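Local coordinates for 35 kDa hemin binding protein (Porphyromonas gingivalis, PDB 5Y1A), which is a hemin-binding protein with a thioredoxin domain that, as a cargo of the type IX secretion system, is probably exported across the outer membrane, at residues K35-L40 against R72-F77; A145-K150 against A249-P254; L151-T156 against A274-T279; T245-F250 against E269-A274. All blocks are in the same frame, centred on the assembly; numbering follows the deposited sequence. Where two conformers were deposited one is given.

Interaction 1: residues K35-L40 against R72-F77; sequences KKNVVL and RVFQTF
Val38, Leu40, Phe74 and Thr76 zip together two neighbouring parallel strands by backbone hydrogen bonds: Val38 N to Arg72 O, Phe74 N to Val38 O, Leu40 N to Phe74 O and Thr76 N to Leu40 O. The shortest, from Phe74 N to Val38 O, spans 2.7 Å. Side chains strengthen both ends. Thr76 OG1 donates to Leu40 O at 2.8 Å, in the carbonyl plane and on a lone pair, so this oxygen is held twice. At the other end the Arg72 chain, in the conformer described here, bends at chi3 (58°), which brings its guanidinium side-on to Lys36 O, and NE and NH2 both lie 2.8 Å from that oxygen. The Lys36 carbonyl lies in the guanidinium plane, while Lys35 CG sits 3.5 Å above it, against Arg72 CZ.

Packing fills in the rest. Asn37 CB rests 3.5 Å from Phe74 CE2, with amide and ring planes 57° apart; the amide ND2 is directed to Ala266 O. Leu40 CD1 meets Val73 CG1 at 3.8 Å.

With helix 51-63 between them in the chain, the strands form a beta-alpha-beta crossover of the thioredoxin fold. That helix and helix 127-138 pack on the face of Val38, Leu40, Val73 and Gln75, whereas Val39 and Phe74 lie against strand 263-270.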
loop_
_atom_site.group_PDB
_atom_site.type_symbol
_atom_site.label_atom_id
_atom_site.label_comp_id
_atom_site.label_asym_id
_atom_site.label_seq_id
_atom_site.Cartn_x
_atom_site.Cartn_y
_atom_site.Cartn_z
ATOM N N LYS A 35 -7.224 20.184 4.243
ATOM C CA LYS A 35 -8.384 19.529 3.637
ATOM C C LYS A 35 -8.460 18.057 4.056
ATOM O O LYS A 35 -7.566 17.286 3.735
ATOM C CB LYS A 35 -8.272 19.620 2.114
ATOM C CG LYS A 35 -9.322 18.829 1.339
ATOM C CD LYS A 35 -9.091 18.936 -0.176
ATOM C CE LYS A 35 -7.952 18.007 -0.640
ATOM N NZ LYS A 35 -7.737 18.127 -2.118
ATOM N N LYS A 36 -9.545 17.681 4.732
ATOM C CA LYS A 36 -9.704 16.325 5.292
ATOM C C LYS A 36 -9.956 15.238 4.239
ATOM O O LYS A 36 -10.847 15.360 3.394
ATOM C CB LYS A 36 -10.833 16.347 6.352
ATOM C CG LYS A 36 -11.198 15.024 7.016
ATOM C CD LYS A 36 -10.159 14.615 8.038
ATOM C CE LYS A 36 -10.533 13.350 8.846
ATOM N NZ LYS A 36 -11.345 13.627 10.063
ATOM N N ASN A 37 -9.148 14.180 4.318
ATOM C CA ASN A 37 -9.419 12.915 3.621
ATOM C C ASN A 37 -9.750 11.876 4.678
ATOM O O ASN A 37 -9.227 11.949 5.780
ATOM C CB ASN A 37 -8.200 12.442 2.833
ATOM C CG ASN A 37 -7.803 13.428 1.747
ATOM O OD1 ASN A 37 -8.668 13.986 1.080
ATOM N ND2 ASN A 37 -6.514 13.659 1.584
ATOM N N VAL A 38 -10.601 10.923 4.312
ATOM C CA VAL A 38 -11.116 9.925 5.234
ATOM C C VAL A 38 -10.496 8.587 4.889
ATOM O O VAL A 38 -10.462 8.210 3.730
ATOM C CB VAL A 38 -12.657 9.849 5.160
ATOM C CG1 VAL A 38 -13.171 8.502 5.791
ATOM C CG2 VAL A 38 -13.275 11.004 5.914
ATOM N N VAL A 39 -9.991 7.890 5.906
ATOM C CA VAL A 39 -9.511 6.510 5.775
ATOM C C VAL A 39 -10.554 5.554 6.348
ATOM O O VAL A 39 -11.092 5.788 7.427
ATOM C CB VAL A 39 -8.149 6.340 6.540
ATOM C CG1 VAL A 39 -7.713 4.867 6.604
ATOM C CG2 VAL A 39 -7.070 7.208 5.897
ATOM N N LEU A 40 -10.856 4.490 5.609
ATOM C CA LEU A 40 -11.702 3.409 6.121
ATOM C C LEU A 40 -10.800 2.202 6.266
ATOM O O LEU A 40 -10.006 1.930 5.361
ATOM C CB LEU A 40 -12.848 3.100 5.145
ATOM C CG LEU A 40 -13.734 4.290 4.717
ATOM C CD1 LEU A 40 -14.885 3.789 3.832
ATOM C CD2 LEU A 40 -14.272 5.022 5.953
ATOM N N ARG A 72 -11.785 11.738 -1.898
ATOM C CA ARG A 72 -11.217 11.990 -0.575
ATOM C C ARG A 72 -11.491 10.854 0.430
ATOM O O ARG A 72 -11.268 11.014 1.639
ATOM C CB ARG A 72 -11.727 13.337 -0.038
ATOM C CG ARG A 72 -11.189 14.537 -0.816
ATOM C CD ARG A 72 -11.909 15.856 -0.491
ATOM N NE ARG A 72 -11.857 16.225 0.928
ATOM C CZ ARG A 72 -12.487 17.281 1.449
ATOM N NH1 ARG A 72 -13.209 18.087 0.660
ATOM N NH2 ARG A 72 -12.410 17.532 2.749
ATOM N N VAL A 73 -11.968 9.715 -0.072
ATOM C CA VAL A 73 -12.162 8.517 0.778
ATOM C C VAL A 73 -11.180 7.429 0.343
ATOM O O VAL A 73 -11.196 6.990 -0.809
ATOM C CB VAL A 73 -13.617 7.961 0.734
ATOM C CG1 VAL A 73 -13.749 6.736 1.642
ATOM C CG2 VAL A 73 -14.597 9.043 1.152
ATOM N N PHE A 74 -10.325 6.999 1.267
ATOM C CA PHE A 74 -9.295 6.007 0.948
ATOM C C PHE A 74 -9.632 4.729 1.703
ATOM O O PHE A 74 -9.416 4.667 2.910
ATOM C CB PHE A 74 -7.903 6.499 1.378
ATOM C CG PHE A 74 -7.519 7.848 0.811
ATOM C CD1 PHE A 74 -7.846 8.204 -0.508
ATOM C CD2 PHE A 74 -6.819 8.764 1.594
ATOM C CE1 PHE A 74 -7.493 9.477 -1.005
ATOM C CE2 PHE A 74 -6.446 10.014 1.094
ATOM C CZ PHE A 74 -6.773 10.357 -0.217
ATOM N N GLN A 75 -10.161 3.726 0.999
ATOM C CA GLN A 75 -10.498 2.446 1.619
ATOM C C GLN A 75 -9.274 1.554 1.803
ATOM O O GLN A 75 -8.316 1.596 1.020
ATOM C CB GLN A 75 -11.488 1.655 0.756
ATOM C CG GLN A 75 -12.783 2.332 0.394
ATOM C CD GLN A 75 -13.563 1.464 -0.599
ATOM O OE1 GLN A 75 -14.076 0.412 -0.232
ATOM N NE2 GLN A 75 -13.626 1.895 -1.854
ATOM N N THR A 76 -9.297 0.760 2.871
ATOM C CA THR A 76 -8.310 -0.301 3.059
ATOM C C THR A 76 -9.020 -1.538 3.607
ATOM O O THR A 76 -9.963 -1.398 4.387
ATOM C CB THR A 76 -7.196 0.098 4.035
ATOM O OG1 THR A 76 -7.747 0.258 5.345
ATOM C CG2 THR A 76 -6.515 1.384 3.622
ATOM N N PHE A 77 -8.612 -2.725 3.146
ATOM C CA PHE A 77 -9.180 -3.990 3.619
ATOM C C PHE A 77 -8.062 -4.752 4.299
ATOM O O PHE A 77 -7.008 -4.979 3.694
ATOM C CB PHE A 77 -9.772 -4.809 2.469
ATOM C CG PHE A 77 -11.056 -4.231 1.933
ATOM C CD1 PHE A 77 -12.289 -4.812 2.264
ATOM C CD2 PHE A 77 -11.035 -3.088 1.118
ATOM C CE1 PHE A 77 -13.505 -4.248 1.811
ATOM C CE2 PHE A 77 -12.232 -2.528 0.638
ATOM C CZ PHE A 77 -13.475 -3.102 0.983
#

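Interaction 2: residues A145-K150 against A249-P254; sequences AEVNLK and AFVHHP
Val147 is the central bump of this contact, fitting between Ala249 and Val251 on the strand that faces it. Its CB approaches Val251 CG2 at 4.1 Å. CG1 lies between the backbone N and the carbonyl carbon (chi1 56°), a setting that brings this methyl to 3.6 Å from Ala249 O, while CG2 looks at Ala249 CB from 4.4 Å. Ala249, with only a methyl to offer, forms the shallow hollow on its strand, and Leu149 drops into it with CD1 4.0 Å from Ala249 CB. At the opposite end the roles are exchanged: Ala145 is the flat spot, and Val251 reaches across to it with CG1 4.3 Å from Ala145 CB.

The strands run nearly antiparallel, 159° apart, but belong to different sheets of a beta-sandwich, 145-153 in one and 245-252 in the other. The axes approach to 7.1 Å, consistent with alanines set against larger branched residues. Phe165 and Leu180 continue the apolar layer around the pair. Phe250 turns out of the interface, and its ring meets Tyr183 edge-to-face.

The side chains that meet are all apolar; the nearest approach is a methyl against a backbone carbonyl oxygen, Val147 CG1 to Ala249 O. Much of the backbone bonds within its own sheet (Glu146 with Lys168, Ala249 with Gly267), but Ala145 O accepts from Asn265 ND2 across the sandwich. With no hydrogen bond between the two segments, the contact probably rests on fit and on burial of apolar surface.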
loop_
_atom_site.group_PDB
_atom_site.type_symbol
_atom_site.label_atom_id
_atom_site.label_comp_id
_atom_site.label_asym_id
_atom_site.label_seq_id
_atom_site.Cartn_x
_atom_site.Cartn_y
_atom_site.Cartn_z
ATOM N N ALA A 145 -3.809 18.437 10.171
ATOM C CA ALA A 145 -2.577 17.903 9.576
ATOM C C ALA A 145 -2.811 17.624 8.112
ATOM O O ALA A 145 -3.966 17.538 7.659
ATOM C CB ALA A 145 -2.111 16.631 10.312
ATOM N N GLU A 146 -1.713 17.496 7.365
ATOM C CA GLU A 146 -1.782 17.131 5.960
ATOM C C GLU A 146 -0.572 16.255 5.682
ATOM O O GLU A 146 0.492 16.423 6.307
ATOM C CB GLU A 146 -1.769 18.396 5.089
ATOM C CG GLU A 146 -1.518 18.215 3.614
ATOM C CD GLU A 146 -1.319 19.556 2.935
ATOM O OE1 GLU A 146 -0.146 19.980 2.760
ATOM O OE2 GLU A 146 -2.349 20.185 2.607
ATOM N N VAL A 147 -0.744 15.316 4.757
ATOM C CA VAL A 147 0.382 14.502 4.312
ATOM C C VAL A 147 0.305 14.293 2.813
ATOM O O VAL A 147 -0.752 13.914 2.269
ATOM C CB VAL A 147 0.541 13.171 5.109
ATOM C CG1 VAL A 147 -0.726 12.339 5.064
ATOM C CG2 VAL A 147 1.763 12.381 4.608
ATOM N N ASN A 148 1.432 14.586 2.178
ATOM C CA ASN A 148 1.602 14.531 0.730
ATOM C C ASN A 148 2.598 13.425 0.419
ATOM O O ASN A 148 3.545 13.209 1.178
ATOM C CB ASN A 148 2.132 15.875 0.224
ATOM C CG ASN A 148 1.183 17.028 0.540
ATOM O OD1 ASN A 148 0.029 17.039 0.095
ATOM N ND2 ASN A 148 1.653 17.969 1.343
ATOM N N LEU A 149 2.398 12.763 -0.718
ATOM C CA LEU A 149 3.209 11.610 -1.090
ATOM C C LEU A 149 3.881 11.832 -2.432
ATOM O O LEU A 149 3.236 12.281 -3.408
ATOM C CB LEU A 149 2.311 10.373 -1.200
ATOM C CG LEU A 149 1.820 9.653 0.050
ATOM C CD1 LEU A 149 0.879 10.532 0.909
ATOM C CD2 LEU A 149 1.117 8.394 -0.401
ATOM N N LYS A 150 5.180 11.544 -2.467
ATOM C CA LYS A 150 5.918 11.459 -3.720
ATOM C C LYS A 150 6.495 10.055 -3.794
ATOM O O LYS A 150 7.338 9.665 -2.972
ATOM C CB LYS A 150 7.001 12.546 -3.826
ATOM C CG LYS A 150 7.951 12.383 -5.030
ATOM C CD LYS A 150 7.222 12.356 -6.374
ATOM C CE LYS A 150 8.214 11.928 -7.489
ATOM N NZ LYS A 150 7.689 12.128 -8.869
ATOM N N ALA A 249 -0.738 6.904 3.057
ATOM C CA ALA A 249 -0.084 7.280 4.315
ATOM C C ALA A 249 -1.045 8.102 5.126
ATOM O O ALA A 249 -1.819 8.919 4.574
ATOM C CB ALA A 249 1.183 8.085 4.047
ATOM N N PHE A 250 -0.998 7.910 6.445
ATOM C CA PHE A 250 -1.826 8.751 7.304
ATOM C C PHE A 250 -1.157 9.126 8.626
ATOM O O PHE A 250 -0.386 8.329 9.192
ATOM C CB PHE A 250 -3.225 8.156 7.503
ATOM C CG PHE A 250 -3.249 6.724 7.952
ATOM C CD1 PHE A 250 -3.264 6.403 9.322
ATOM C CD2 PHE A 250 -3.325 5.698 7.009
ATOM C CE1 PHE A 250 -3.334 5.054 9.746
ATOM C CE2 PHE A 250 -3.393 4.327 7.407
ATOM C CZ PHE A 250 -3.400 4.016 8.789
ATOM N N VAL A 251 -1.436 10.354 9.072
ATOM C CA VAL A 251 -1.010 10.871 10.380
ATOM C C VAL A 251 -2.114 10.570 11.401
ATOM O O VAL A 251 -3.311 10.788 11.142
ATOM C CB VAL A 251 -0.766 12.402 10.301
ATOM C CG1 VAL A 251 -0.297 12.938 11.642
ATOM C CG2 VAL A 251 0.274 12.744 9.193
ATOM N N HIS A 252 -1.729 10.038 12.559
ATOM C CA HIS A 252 -2.725 9.593 13.518
ATOM C C HIS A 252 -2.208 9.678 14.935
ATOM O O HIS A 252 -0.990 9.693 15.168
ATOM C CB HIS A 252 -3.172 8.149 13.184
ATOM C CG HIS A 252 -2.057 7.130 13.176
ATOM N ND1 HIS A 252 -1.732 6.379 14.286
ATOM C CD2 HIS A 252 -1.247 6.693 12.179
ATOM C CE1 HIS A 252 -0.755 5.536 13.981
ATOM N NE2 HIS A 252 -0.436 5.714 12.706
ATOM N N HIS A 253 -3.146 9.730 15.882
ATOM C CA HIS A 253 -2.831 9.599 17.290
ATOM C C HIS A 253 -2.431 8.152 17.611
ATOM O O HIS A 253 -2.773 7.223 16.880
ATOM C CB HIS A 253 -4.030 10.059 18.129
ATOM C CG HIS A 253 -4.332 11.529 17.975
ATOM N ND1 HIS A 253 -3.561 12.510 18.559
ATOM C CD2 HIS A 253 -5.307 12.173 17.290
ATOM C CE1 HIS A 253 -4.057 13.700 18.253
ATOM N NE2 HIS A 253 -5.112 13.524 17.474
ATOM N N PRO A 254 -1.679 7.958 18.697
ATOM C CA PRO A 254 -1.224 6.604 19.036
ATOM C C PRO A 254 -2.379 5.622 19.233
ATOM O O PRO A 254 -3.386 5.975 19.851
ATOM C CB PRO A 254 -0.450 6.818 20.354
ATOM C CG PRO A 254 -0.025 8.278 20.311
ATOM C CD PRO A 254 -1.171 8.981 19.632
#

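Interaction 3: residues L151-T156 against A274-T279; sequences LTKGAT and AEPTAT
Lys153 passes its methylene chain across the Ala274 carbonyl oxygen, with CE 3.4 Å from Ala274 O. Its CG sits between the backbone N and the carbonyl carbon (chi1 60°), and beyond that the chain runs fully extended, carrying NZ to the backbone oxygen of Asp272. The site is the edge of a beta-sandwich sheet, where the very short strand 275-276 adds itself in parallel beside strand 145-153.

Two backbone hydrogen bonds make the pairing, both using Lys153. Its N donates to Glu275 O at 2.8 Å, and its O accepts from Thr277 N at 3.0 Å in a nearly straight bond (174°). Both peptide groups flanking Pro276 are thus used, although proline has no N-H of its own to give.

On the other side of the strand Thr152 and Thr277 cross at about a right angle and join by their hydroxyls, OG1 to OG1 at 2.8 Å. Thr152 OG1 also bonds Thr162 OG1 on the adjacent strand, linking three neighbouring chain segments through side-chain hydroxyls.

The main apolar contact is at the start of the pair, where Leu151 CB meets Ala274 CB at 3.7 Å. Leu151 also packs on Leu271, the first residue of the turn leading into this edge.

Here the backbones have separated too far for a direct bond, with Leu151 O and Glu275 N 4.0 Å apart. A single water fills the gap, donating to Leu151 O and accepting from Glu275 N, 2.8 Å from each.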
loop_
_atom_site.group_PDB
_atom_site.type_symbol
_atom_site.label_atom_id
_atom_site.label_comp_id
_atom_site.label_asym_id
_atom_site.label_seq_id
_atom_site.Cartn_x
_atom_site.Cartn_y
_atom_site.Cartn_z
ATOM N N LEU A 151 6.032 9.306 -4.780
ATOM C CA LEU A 151 6.466 7.927 -4.954
ATOM C C LEU A 151 7.399 7.806 -6.142
ATOM O O LEU A 151 7.260 8.554 -7.113
ATOM C CB LEU A 151 5.251 7.022 -5.217
ATOM C CG LEU A 151 4.095 7.101 -4.214
ATOM C CD1 LEU A 151 3.003 6.097 -4.618
ATOM C CD2 LEU A 151 4.594 6.837 -2.759
ATOM N N THR A 152 8.296 6.819 -6.084
ATOM C CA THR A 152 8.996 6.366 -7.309
ATOM C C THR A 152 8.906 4.853 -7.365
ATOM O O THR A 152 8.912 4.179 -6.327
ATOM C CB THR A 152 10.474 6.846 -7.434
ATOM O OG1 THR A 152 11.307 6.146 -6.493
ATOM C CG2 THR A 152 10.611 8.361 -7.236
ATOM N N LYS A 153 8.805 4.296 -8.565
ATOM C CA LYS A 153 8.734 2.844 -8.687
ATOM C C LYS A 153 10.027 2.208 -9.161
ATOM O O LYS A 153 10.742 2.790 -9.969
ATOM C CB LYS A 153 7.581 2.408 -9.579
ATOM C CG LYS A 153 7.647 2.930 -10.984
ATOM C CD LYS A 153 6.454 2.415 -11.767
ATOM C CE LYS A 153 6.573 2.853 -13.228
ATOM N NZ LYS A 153 5.374 2.420 -14.036
ATOM N N GLY A 154 10.306 1.019 -8.633
ATOM C CA GLY A 154 11.482 0.246 -9.031
ATOM C C GLY A 154 11.226 -0.288 -10.415
ATOM O O GLY A 154 10.078 -0.375 -10.817
ATOM N N ALA A 155 12.293 -0.634 -11.129
ATOM C CA ALA A 155 12.170 -1.020 -12.543
ATOM C C ALA A 155 11.747 -2.480 -12.728
ATOM O O ALA A 155 11.080 -2.829 -13.714
ATOM C CB ALA A 155 13.442 -0.748 -13.262
ATOM N N THR A 156 12.145 -3.317 -11.775
ATOM C CA THR A 156 11.916 -4.754 -11.822
ATOM C C THR A 156 11.559 -5.208 -10.408
ATOM O O THR A 156 11.707 -4.437 -9.463
ATOM C CB THR A 156 13.180 -5.515 -12.321
ATOM O OG1 THR A 156 14.167 -5.539 -11.287
ATOM C CG2 THR A 156 13.775 -4.853 -13.590
ATOM N N ALA A 274 3.465 5.791 -10.707
ATOM C CA ALA A 274 4.512 6.702 -10.211
ATOM C C ALA A 274 5.665 6.842 -11.201
ATOM O O ALA A 274 5.849 5.980 -12.067
ATOM C CB ALA A 274 5.090 6.226 -8.847
ATOM N N GLU A 275 6.443 7.907 -11.014
ATOM C CA GLU A 275 7.716 8.117 -11.701
ATOM C C GLU A 275 8.654 6.920 -11.493
ATOM O O GLU A 275 8.743 6.364 -10.390
ATOM C CB GLU A 275 8.367 9.392 -11.168
ATOM C CG GLU A 275 9.596 9.882 -11.931
ATOM C CD GLU A 275 10.312 11.037 -11.232
ATOM O OE1 GLU A 275 9.696 11.701 -10.371
ATOM O OE2 GLU A 275 11.495 11.295 -11.553
ATOM N N PRO A 276 9.338 6.493 -12.560
ATOM C CA PRO A 276 10.393 5.488 -12.351
ATOM C C PRO A 276 11.543 6.110 -11.574
ATOM O O PRO A 276 11.878 7.278 -11.807
ATOM C CB PRO A 276 10.860 5.170 -13.783
ATOM C CG PRO A 276 9.702 5.626 -14.661
ATOM C CD PRO A 276 9.170 6.841 -13.987
ATOM N N THR A 277 12.114 5.373 -10.621
ATOM C CA THR A 277 13.367 5.816 -9.969
ATOM C C THR A 277 14.379 6.178 -11.060
ATOM O O THR A 277 14.607 5.396 -11.984
ATOM C CB THR A 277 13.901 4.742 -9.017
ATOM O OG1 THR A 277 12.901 4.479 -8.025
ATOM C CG2 THR A 277 15.213 5.194 -8.306
ATOM N N ALA A 278 14.964 7.364 -10.935
ATOM C CA ALA A 278 15.751 7.995 -12.000
ATOM C C ALA A 278 17.221 7.524 -12.071
ATOM O O ALA A 278 17.928 7.773 -13.062
ATOM C CB ALA A 278 15.696 9.535 -11.821
ATOM N N THR A 279 17.678 6.866 -11.014
ATOM C CA THR A 279 19.082 6.485 -10.897
ATOM C C THR A 279 19.229 4.996 -10.588
ATOM O O THR A 279 18.269 4.342 -10.138
ATOM C CB THR A 279 19.789 7.254 -9.758
ATOM O OG1 THR A 279 19.044 7.104 -8.544
ATOM C CG2 THR A 279 20.002 8.745 -10.096
HETATM O O HOH W 1 5.723 9.862 -9.087
HETATM O O HOH W 2 4.714 5.675 -14.676
#

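Interaction 4: residues T245-F250 against E269-A274; sequences TDVLAF and ESLDKA
Leu271 packs over Thr245 where the hairpin of strands 245-252 and 263-270 ends. Its CB lies 3.4 Å from Thr245 OG1 and 4.3 Å from Val247 CG2. With CG anti to the backbone N (chi1 179°), the chain continues past the same hydroxyl: CG is 3.8 Å from Thr245 OG1 and CD2 3.7 Å. CD1 faces Leu151, 4.2 Å from Leu151 CD1. The isobutyl group also touches Leu237 and Ile242, and Thr245 OG1 bonds Ile242 O.

The strands pair in antiparallel fashion. Val247 and Glu269 form a hydrogen-bonded pair, with Val247 N to Glu269 O at 2.9 Å and Glu269 N returning the bond to Val247 O. Asp246 and Ser270 make the next, non-hydrogen-bonded pair. Leu271 N then reaches Thr245 O before the chain leaves the sheet in a type I turn from Leu271 to Ala274. Ser270 OG accepts from Lys273 N, an ST motif.

Within the turn Asp272 directs OD1 back to Thr245 N, 3.1 Å away. The N-H meets this oxygen from above the carboxylate plane, in a bent bond of 142°.

That bond closes the open end of the strand pair, but Asp272 OD1 is also 3.0 Å from Thr245 O, another acceptor. This crowding and the charge of Asp246 could raise the pKa of Asp272, whereas the Thr245 N-H and a salt bridge from Lys273 NZ to Asp272 OD2 would stabilise the anion; the net effect is open.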
loop_
_atom_site.group_PDB
_atom_site.type_symbol
_atom_site.label_atom_id
_atom_site.label_comp_id
_atom_site.label_asym_id
_atom_site.label_seq_id
_atom_site.Cartn_x
_atom_site.Cartn_y
_atom_site.Cartn_z
ATOM N N THR A 245 -1.390 -0.909 -7.838
ATOM C CA THR A 245 -1.051 -0.706 -6.428
ATOM C C THR A 245 -1.098 0.776 -6.086
ATOM O O THR A 245 -0.775 1.629 -6.921
ATOM C CB THR A 245 0.357 -1.260 -6.056
ATOM O OG1 THR A 245 1.349 -0.734 -6.950
ATOM C CG2 THR A 245 0.368 -2.773 -6.113
ATOM N N ASP A 246 -1.506 1.066 -4.846
ATOM C CA ASP A 246 -1.504 2.419 -4.282
ATOM C C ASP A 246 -0.627 2.431 -3.018
ATOM O O ASP A 246 -0.442 1.383 -2.397
ATOM C CB ASP A 246 -2.926 2.828 -3.867
ATOM C CG ASP A 246 -3.874 2.964 -5.061
ATOM O OD1 ASP A 246 -3.449 3.532 -6.090
ATOM O OD2 ASP A 246 -5.027 2.495 -4.972
ATOM N N VAL A 247 -0.125 3.606 -2.634
ATOM C CA VAL A 247 0.457 3.776 -1.282
ATOM C C VAL A 247 -0.398 4.808 -0.584
ATOM O O VAL A 247 -0.652 5.907 -1.123
ATOM C CB VAL A 247 1.933 4.229 -1.273
ATOM C CG1 VAL A 247 2.421 4.482 0.190
ATOM C CG2 VAL A 247 2.806 3.176 -1.950
ATOM N N LEU A 248 -0.870 4.429 0.591
ATOM C CA LEU A 248 -1.649 5.301 1.460
ATOM C C LEU A 248 -0.786 5.635 2.678
ATOM O O LEU A 248 -0.192 4.729 3.297
ATOM C CB LEU A 248 -2.901 4.547 1.923
ATOM C CG LEU A 248 -3.713 5.130 3.100
ATOM C CD1 LEU A 248 -4.341 6.471 2.681
ATOM C CD2 LEU A 248 -4.791 4.182 3.489
ATOM N N ALA A 249 -0.738 6.904 3.057
ATOM C CA ALA A 249 -0.084 7.280 4.315
ATOM C C ALA A 249 -1.045 8.102 5.126
ATOM O O ALA A 249 -1.819 8.919 4.574
ATOM C CB ALA A 249 1.183 8.085 4.047
ATOM N N PHE A 250 -0.998 7.910 6.445
ATOM C CA PHE A 250 -1.826 8.751 7.304
ATOM C C PHE A 250 -1.157 9.126 8.626
ATOM O O PHE A 250 -0.386 8.329 9.192
ATOM C CB PHE A 250 -3.225 8.156 7.503
ATOM C CG PHE A 250 -3.249 6.724 7.952
ATOM C CD1 PHE A 250 -3.264 6.403 9.322
ATOM C CD2 PHE A 250 -3.325 5.698 7.009
ATOM C CE1 PHE A 250 -3.334 5.054 9.746
ATOM C CE2 PHE A 250 -3.393 4.327 7.407
ATOM C CZ PHE A 250 -3.400 4.016 8.789
ATOM N N GLU A 269 -1.429 7.887 -3.282
ATOM C CA GLU A 269 -1.024 8.024 -4.678
ATOM C C GLU A 269 -0.872 6.641 -5.311
ATOM O O GLU A 269 -0.625 5.645 -4.603
ATOM C CB GLU A 269 0.323 8.787 -4.778
ATOM C CG GLU A 269 0.315 10.268 -4.294
ATOM C CD GLU A 269 -0.639 11.224 -5.071
ATOM O OE1 GLU A 269 -1.118 10.895 -6.181
ATOM O OE2 GLU A 269 -0.923 12.316 -4.540
ATOM N N SER A 270 -0.988 6.570 -6.639
ATOM C CA SER A 270 -0.769 5.303 -7.366
ATOM C C SER A 270 0.719 4.985 -7.512
ATOM O O SER A 270 1.489 5.792 -8.042
ATOM C CB SER A 270 -1.415 5.356 -8.760
ATOM O OG SER A 270 -0.927 4.340 -9.623
ATOM N N LEU A 271 1.101 3.792 -7.077
ATOM C CA LEU A 271 2.487 3.341 -7.177
ATOM C C LEU A 271 2.813 2.892 -8.609
ATOM O O LEU A 271 3.877 3.238 -9.153
ATOM C CB LEU A 271 2.787 2.252 -6.132
ATOM C CG LEU A 271 4.218 1.665 -6.132
ATOM C CD1 LEU A 271 5.286 2.784 -5.917
ATOM C CD2 LEU A 271 4.303 0.537 -5.107
ATOM N N ASP A 272 1.917 2.129 -9.234
ATOM C CA ASP A 272 2.196 1.687 -10.607
ATOM C C ASP A 272 2.249 2.841 -11.625
ATOM O O ASP A 272 2.922 2.726 -12.660
ATOM C CB ASP A 272 1.264 0.556 -11.048
ATOM C CG ASP A 272 -0.169 0.946 -11.013
ATOM O OD1 ASP A 272 -0.700 1.227 -9.913
ATOM O OD2 ASP A 272 -0.795 0.943 -12.087
ATOM N N LYS A 273 1.582 3.942 -11.321
ATOM C CA LYS A 273 1.638 5.104 -12.193
ATOM C C LYS A 273 2.770 6.061 -11.817
ATOM O O LYS A 273 3.034 7.005 -12.547
ATOM C CB LYS A 273 0.276 5.790 -12.232
ATOM C CG LYS A 273 -0.798 4.810 -12.723
ATOM C CD LYS A 273 -2.204 5.268 -12.425
ATOM C CE LYS A 273 -3.221 4.235 -12.909
ATOM N NZ LYS A 273 -3.316 2.986 -12.048
ATOM N N ALA A 274 3.465 5.791 -10.707
ATOM C CA ALA A 274 4.512 6.702 -10.211
ATOM C C ALA A 274 5.665 6.842 -11.201
ATOM O O ALA A 274 5.849 5.980 -12.067
ATOM C CB ALA A 274 5.090 6.226 -8.847
#

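Interactions 2, 3 and 4 belong to the beta-sandwich: interaction 2 packs its sheets face to face, and interactions 3 and 4 bind consecutive edge strands. Strand 145-153 carries interactions 2 and 3, which a Lys150-Glu275 salt bridge joins. Interactions 2 and 4 share Ala249 and Phe250; interactions 3 and 4 share Ala274 and a probable hydrogen bond, Lys153 NZ to Asp272 O (2.8 Å). Interaction 1, in the thioredoxin-fold sheet, meets the sandwich mainly through Leu248, with CD2 3.3 Å from Thr76 CG2 and CD1 3.5 Å from Phe74 CD2, and through Val39 on Phe250. The centres of interactions 1 and 3 are about 25 Å apart. Cys48 and Cys51, a CxxC pattern, suggest a thioredoxin-type redox site.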